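PDB 4XG1: diaminopimelate decarboxylase from Psychromonas ingrahamii, which probably catalyses the pyridoxal phosphate-dependent decarboxylation of meso-2,6-diaminopimelate to L-lysine, the last step of lysine biosynthesis by the diaminopimelate pathway. Local coordinates for residues I32-A44 / N63-S77. Sequence-based numbering, arbitrary orientation.
Sequences IYSRATIERHWQA and NSNLAVLNLMARMGS. With TME (propane), chain S.
Trp-42 packs its indole against the C-terminal end of helix 66-74. CE of Met-75 lies over one face, offset toward the rim, 3.7 Å from Trp-42 CG. The SD atoms of Met-72, 3.7 Å from Trp-42 CD1, and Met-75, 4.9 Å from the centroid of the six-membered ring, both approach obliquely in Met-aromatic contacts. Trp-42 NE1 stands 3.0 Å from OG of Ser-77, a hydroxyl hydrogen-bonded to the carbonyl O of Ile-56 on strand 54-59. With CG anti to the backbone N (chi1 -175°), the indole reaches across to this helix end. Replacing Trp-42 by alanine is likely to leave both methionines without their aromatic partner and open a gap beside Ser-77.

One turn earlier, Ile-38 sets CG2 against Met-72 CE (3.5 Å) and CD1 against Leu-71 CD1. The other Leu-71 methyl, CD2, meets Arg-35 NE at 3.6 Å. Arg-35 grips Glu-39 OE2 side-on through NE (2.8 Å) and NH2, and its NH1 forms a salt bridge with Asp-396. At the strand end, Asn-63 ND2 makes a weak bond to Tyr-33 OH (3.3 Å), secondary to those of Tyr-33 OH with the Glu-392 carboxylate and Asn-63 ND2 with the Gly-374 carbonyl.

The axes of helix segments 35-44 and 66-74 cross at -43°, and Gly-76 ends the second in a Schellman motif that leads to Ser-77. Helix 35-49, following strand 30-34 of the mixed sheet, thus packs on helix 66-74 mainly through apolar and sulfur contacts; barrel strand 54-59, between them in sequence, touches Trp-42, Met-72 and Ser-77. The Arg-35 charge is probably balanced by Glu-39 and Asp-396.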
loop_
_atom_site.group_PDB
_atom_site.type_symbol
_atom_site.label_atom_id
_atom_site.label_comp_id
_atom_site.label_asym_id
_atom_site.label_seq_id
_atom_site.Cartn_x
_atom_site.Cartn_y
_atom_site.Cartn_z
ATOM N N ILE B 32 16.174 -4.146 -7.412
ATOM C CA ILE B 32 17.186 -5.045 -7.932
ATOM C C ILE B 32 17.418 -6.194 -6.998
ATOM O O ILE B 32 17.638 -5.980 -5.800
ATOM C CB ILE B 32 18.510 -4.293 -8.138
ATOM C CG1 ILE B 32 18.336 -3.233 -9.219
ATOM C CG2 ILE B 32 19.610 -5.252 -8.606
ATOM C CD1 ILE B 32 19.530 -2.324 -9.398
ATOM N N TYR B 33 17.365 -7.398 -7.534
ATOM C CA TYR B 33 17.454 -8.609 -6.720
ATOM C C TYR B 33 18.668 -9.455 -7.102
ATOM O O TYR B 33 19.011 -9.561 -8.285
ATOM C CB TYR B 33 16.207 -9.458 -6.893
ATOM C CG TYR B 33 14.892 -8.746 -6.595
ATOM C CD1 TYR B 33 14.644 -8.162 -5.370
ATOM C CD2 TYR B 33 13.884 -8.666 -7.567
ATOM C CE1 TYR B 33 13.452 -7.515 -5.116
ATOM C CE2 TYR B 33 12.701 -8.012 -7.329
ATOM C CZ TYR B 33 12.485 -7.441 -6.098
ATOM O OH TYR B 33 11.285 -6.804 -5.852
ATOM N N SER B 34 19.316 -10.031 -6.082
ATOM C CA SER B 34 20.424 -10.980 -6.243
ATOM C C SER B 34 19.944 -12.398 -6.293
ATOM O O SER B 34 19.439 -12.902 -5.327
ATOM C CB SER B 34 21.409 -10.869 -5.081
ATOM O OG SER B 34 22.230 -12.034 -4.997
ATOM N N ARG B 35 20.124 -13.063 -7.418
ATOM C CA ARG B 35 19.774 -14.498 -7.507
ATOM C C ARG B 35 20.547 -15.350 -6.491
ATOM O O ARG B 35 19.976 -16.206 -5.822
ATOM C CB ARG B 35 20.107 -15.060 -8.868
ATOM C CG ARG B 35 19.981 -16.562 -8.840
ATOM C CD ARG B 35 20.260 -17.200 -10.174
ATOM N NE ARG B 35 19.800 -18.590 -10.137
ATOM C CZ ARG B 35 19.874 -19.438 -11.159
ATOM N NH1 ARG B 35 20.396 -19.046 -12.325
ATOM N NH2 ARG B 35 19.427 -20.678 -11.013
ATOM N N ALA B 36 21.851 -15.085 -6.391
ATOM C CA ALA B 36 22.716 -15.836 -5.508
ATOM C C ALA B 36 22.278 -15.657 -4.054
ATOM O O ALA B 36 22.202 -16.628 -3.309
ATOM C CB ALA B 36 24.162 -15.384 -5.671
ATOM N N THR B 37 21.993 -14.430 -3.649
ATOM C CA THR B 37 21.558 -14.192 -2.292
ATOM C C THR B 37 20.264 -14.911 -1.986
ATOM O O THR B 37 20.102 -15.444 -0.914
ATOM C CB THR B 37 21.339 -12.722 -2.041
ATOM O OG1 THR B 37 22.527 -11.998 -2.400
ATOM C CG2 THR B 37 20.982 -12.466 -0.565
ATOM N N ILE B 38 19.333 -14.946 -2.938
ATOM C CA ILE B 38 18.057 -15.633 -2.707
ATOM C C ILE B 38 18.295 -17.118 -2.475
ATOM O O ILE B 38 17.739 -17.743 -1.550
ATOM C CB ILE B 38 17.092 -15.459 -3.905
ATOM C CG1 ILE B 38 16.652 -14.003 -3.998
ATOM C CG2 ILE B 38 15.879 -16.342 -3.767
ATOM C CD1 ILE B 38 16.063 -13.629 -5.328
ATOM N N GLU B 39 19.111 -17.693 -3.352
ATOM C CA GLU B 39 19.405 -19.123 -3.310
ATOM C C GLU B 39 20.170 -19.474 -2.031
ATOM O O GLU B 39 19.810 -20.377 -1.318
ATOM C CB GLU B 39 20.171 -19.509 -4.575
ATOM C CG GLU B 39 19.227 -19.542 -5.773
ATOM C CD GLU B 39 19.872 -19.912 -7.094
ATOM O OE1 GLU B 39 21.116 -19.774 -7.237
ATOM O OE2 GLU B 39 19.109 -20.303 -8.000
ATOM N N ARG B 40 21.191 -18.713 -1.734
ATOM C CA ARG B 40 21.956 -18.952 -0.535
ATOM C C ARG B 40 21.043 -18.950 0.670
ATOM O O ARG B 40 21.136 -19.848 1.516
ATOM C CB ARG B 40 23.020 -17.907 -0.368
ATOM C CG ARG B 40 24.037 -18.244 0.677
ATOM C CD ARG B 40 25.080 -17.151 0.694
ATOM N NE ARG B 40 24.642 -16.017 1.494
ATOM C CZ ARG B 40 25.205 -14.802 1.492
ATOM N NH1 ARG B 40 26.233 -14.513 0.684
ATOM N NH2 ARG B 40 24.725 -13.862 2.313
ATOM N N HIS B 41 20.149 -17.961 0.743
ATOM C CA HIS B 41 19.289 -17.809 1.921
ATOM C C HIS B 41 18.269 -18.927 2.042
ATOM O O HIS B 41 17.989 -19.370 3.140
ATOM C CB HIS B 41 18.616 -16.444 1.959
ATOM C CG HIS B 41 19.515 -15.339 2.420
ATOM N ND1 HIS B 41 19.162 -14.017 2.317
ATOM C CD2 HIS B 41 20.760 -15.351 2.962
ATOM C CE1 HIS B 41 20.136 -13.259 2.803
ATOM N NE2 HIS B 41 21.127 -14.045 3.187
ATOM N N TRP B 42 17.759 -19.428 0.928
ATOM C CA TRP B 42 16.820 -20.540 0.986
ATOM C C TRP B 42 17.557 -21.803 1.424
ATOM O O TRP B 42 17.048 -22.588 2.200
ATOM C CB TRP B 42 16.166 -20.781 -0.365
ATOM C CG TRP B 42 15.109 -21.843 -0.324
ATOM C CD1 TRP B 42 13.778 -21.668 -0.119
ATOM C CD2 TRP B 42 15.299 -23.252 -0.504
ATOM N NE1 TRP B 42 13.110 -22.881 -0.178
ATOM C CE2 TRP B 42 14.038 -23.862 -0.407
ATOM C CE3 TRP B 42 16.427 -24.056 -0.742
ATOM C CZ2 TRP B 42 13.874 -25.214 -0.541
ATOM C CZ3 TRP B 42 16.260 -25.399 -0.875
ATOM C CH2 TRP B 42 15.002 -25.968 -0.791
ATOM N N GLN B 43 18.753 -22.011 0.873
ATOM C CA GLN B 43 19.581 -23.185 1.188
ATOM C C GLN B 43 20.040 -23.202 2.639
ATOM O O GLN B 43 19.958 -24.236 3.282
ATOM C CB GLN B 43 20.786 -23.277 0.247
ATOM C CG GLN B 43 20.498 -24.206 -0.918
ATOM C CD GLN B 43 21.149 -23.760 -2.199
ATOM O OE1 GLN B 43 21.982 -22.830 -2.205
ATOM N NE2 GLN B 43 20.835 -24.462 -3.286
ATOM N N ALA B 44 20.489 -22.054 3.145
ATOM C CA ALA B 44 20.826 -21.922 4.560
ATOM C C ALA B 44 19.746 -22.534 5.419
ATOM O O ALA B 44 20.069 -23.298 6.320
ATOM C CB ALA B 44 21.029 -20.482 4.939
ATOM N N ASN B 63 7.504 -11.518 -1.346
ATOM C CA ASN B 63 7.928 -11.158 -2.695
ATOM C C ASN B 63 7.377 -12.236 -3.593
ATOM O O ASN B 63 7.806 -13.385 -3.505
ATOM C CB ASN B 63 9.448 -11.117 -2.799
ATOM C CG ASN B 63 9.904 -10.520 -4.081
ATOM O OD1 ASN B 63 9.441 -10.936 -5.116
ATOM N ND2 ASN B 63 10.751 -9.482 -4.032
ATOM N N SER B 64 6.438 -11.863 -4.438
ATOM C CA SER B 64 5.669 -12.819 -5.198
ATOM C C SER B 64 6.037 -12.802 -6.674
ATOM O O SER B 64 5.351 -13.415 -7.511
ATOM C CB SER B 64 4.175 -12.487 -5.038
ATOM O OG SER B 64 3.907 -12.110 -3.709
ATOM N N ASN B 65 7.122 -12.133 -6.998
ATOM C CA ASN B 65 7.526 -12.066 -8.380
ATOM C C ASN B 65 7.729 -13.464 -8.990
ATOM O O ASN B 65 8.309 -14.320 -8.355
ATOM C CB ASN B 65 8.795 -11.275 -8.498
ATOM C CG ASN B 65 9.275 -11.185 -9.930
ATOM O OD1 ASN B 65 10.026 -12.045 -10.398
ATOM N ND2 ASN B 65 8.820 -10.181 -10.644
ATOM N N LEU B 66 7.273 -13.660 -10.231
ATOM C CA LEU B 66 7.311 -14.972 -10.866
ATOM C C LEU B 66 8.754 -15.568 -10.964
ATOM O O LEU B 66 8.937 -16.736 -10.758
ATOM C CB LEU B 66 6.718 -14.925 -12.248
ATOM C CG LEU B 66 5.252 -14.588 -12.382
ATOM C CD1 LEU B 66 4.834 -14.783 -13.835
ATOM C CD2 LEU B 66 4.396 -15.414 -11.507
ATOM N N ALA B 67 9.732 -14.755 -11.270
ATOM C CA ALA B 67 11.081 -15.215 -11.404
ATOM C C ALA B 67 11.570 -15.650 -10.056
ATOM O O ALA B 67 12.261 -16.638 -9.951
ATOM C CB ALA B 67 12.000 -14.127 -11.958
ATOM N N VAL B 68 11.234 -14.893 -9.028
ATOM C CA VAL B 68 11.650 -15.212 -7.684
ATOM C C VAL B 68 11.042 -16.531 -7.269
ATOM O O VAL B 68 11.691 -17.367 -6.677
ATOM C CB VAL B 68 11.227 -14.111 -6.716
ATOM C CG1 VAL B 68 11.408 -14.547 -5.260
ATOM C CG2 VAL B 68 12.062 -12.877 -6.984
ATOM N N LEU B 69 9.781 -16.707 -7.553
ATOM C CA LEU B 69 9.107 -17.906 -7.141
ATOM C C LEU B 69 9.752 -19.059 -7.863
ATOM O O LEU B 69 9.879 -20.153 -7.325
ATOM C CB LEU B 69 7.620 -17.848 -7.494
ATOM C CG LEU B 69 6.837 -16.857 -6.648
ATOM C CD1 LEU B 69 5.341 -16.952 -6.933
ATOM C CD2 LEU B 69 7.119 -17.040 -5.152
ATOM N N ASN B 70 10.101 -18.810 -9.112
ATOM C CA ASN B 70 10.636 -19.840 -9.961
ATOM C C ASN B 70 11.965 -20.310 -9.449
ATOM O O ASN B 70 12.236 -21.491 -9.456
ATOM C CB ASN B 70 10.775 -19.321 -11.387
ATOM C CG ASN B 70 11.383 -20.360 -12.317
ATOM O OD1 ASN B 70 12.542 -20.254 -12.657
ATOM N ND2 ASN B 70 10.598 -21.381 -12.689
ATOM N N LEU B 71 12.783 -19.397 -8.957
ATOM C CA LEU B 71 14.028 -19.806 -8.338
ATOM C C LEU B 71 13.771 -20.814 -7.224
ATOM O O LEU B 71 14.453 -21.836 -7.149
ATOM C CB LEU B 71 14.776 -18.627 -7.760
ATOM C CG LEU B 71 15.341 -17.626 -8.752
ATOM C CD1 LEU B 71 16.153 -16.578 -7.988
ATOM C CD2 LEU B 71 16.207 -18.310 -9.796
ATOM N N MET B 72 12.800 -20.535 -6.368
ATOM C CA MET B 72 12.495 -21.457 -5.313
ATOM C C MET B 72 12.024 -22.786 -5.907
ATOM O O MET B 72 12.401 -23.856 -5.412
ATOM C CB MET B 72 11.364 -20.965 -4.408
ATOM C CG MET B 72 11.505 -19.592 -3.828
ATOM S SD MET B 72 12.957 -19.288 -2.841
ATOM C CE MET B 72 12.725 -17.532 -2.745
ATOM N N ALA B 73 11.131 -22.716 -6.887
ATOM C CA ALA B 73 10.514 -23.907 -7.458
ATOM C C ALA B 73 11.586 -24.872 -8.034
ATOM O O ALA B 73 11.484 -26.084 -7.880
ATOM C CB ALA B 73 9.523 -23.536 -8.521
ATOM N N ARG B 74 12.633 -24.311 -8.621
ATOM C CA ARG B 74 13.738 -25.087 -9.153
ATOM C C ARG B 74 14.514 -25.811 -8.071
ATOM O O ARG B 74 14.971 -26.948 -8.288
ATOM C CB ARG B 74 14.706 -24.208 -9.945
ATOM C CG ARG B 74 14.152 -23.832 -11.296
ATOM C CD ARG B 74 14.997 -22.820 -12.018
ATOM N NE ARG B 74 16.348 -23.319 -12.166
ATOM C CZ ARG B 74 16.704 -24.207 -13.097
ATOM N NH1 ARG B 74 15.811 -24.708 -13.984
ATOM N NH2 ARG B 74 17.973 -24.581 -13.147
ATOM N N MET B 75 14.690 -25.161 -6.928
ATOM C CA MET B 75 15.382 -25.797 -5.838
ATOM C C MET B 75 14.502 -26.784 -5.099
ATOM O O MET B 75 14.935 -27.346 -4.099
ATOM C CB MET B 75 15.933 -24.760 -4.897
ATOM C CG MET B 75 16.988 -23.904 -5.534
ATOM S SD MET B 75 17.672 -22.708 -4.376
ATOM C CE MET B 75 16.182 -21.844 -3.855
ATOM N N GLY B 76 13.274 -26.983 -5.554
ATOM C CA GLY B 76 12.362 -27.943 -4.938
ATOM C C GLY B 76 11.557 -27.438 -3.750
ATOM O O GLY B 76 10.823 -28.230 -3.103
ATOM N N SER B 77 11.566 -26.116 -3.545
ATOM C CA SER B 77 10.813 -25.494 -2.486
ATOM C C SER B 77 9.326 -25.681 -2.511
ATOM O O SER B 77 8.695 -25.869 -3.546
ATOM C CB SER B 77 11.055 -23.994 -2.480
ATOM O OG SER B 77 10.401 -23.376 -1.373
HETATM C C1 TME S . 24.112 -19.336 -5.911
HETATM C C2 TME S . 23.899 -19.292 -4.378
HETATM C C3 TME S . 24.923 -18.461 -3.590
#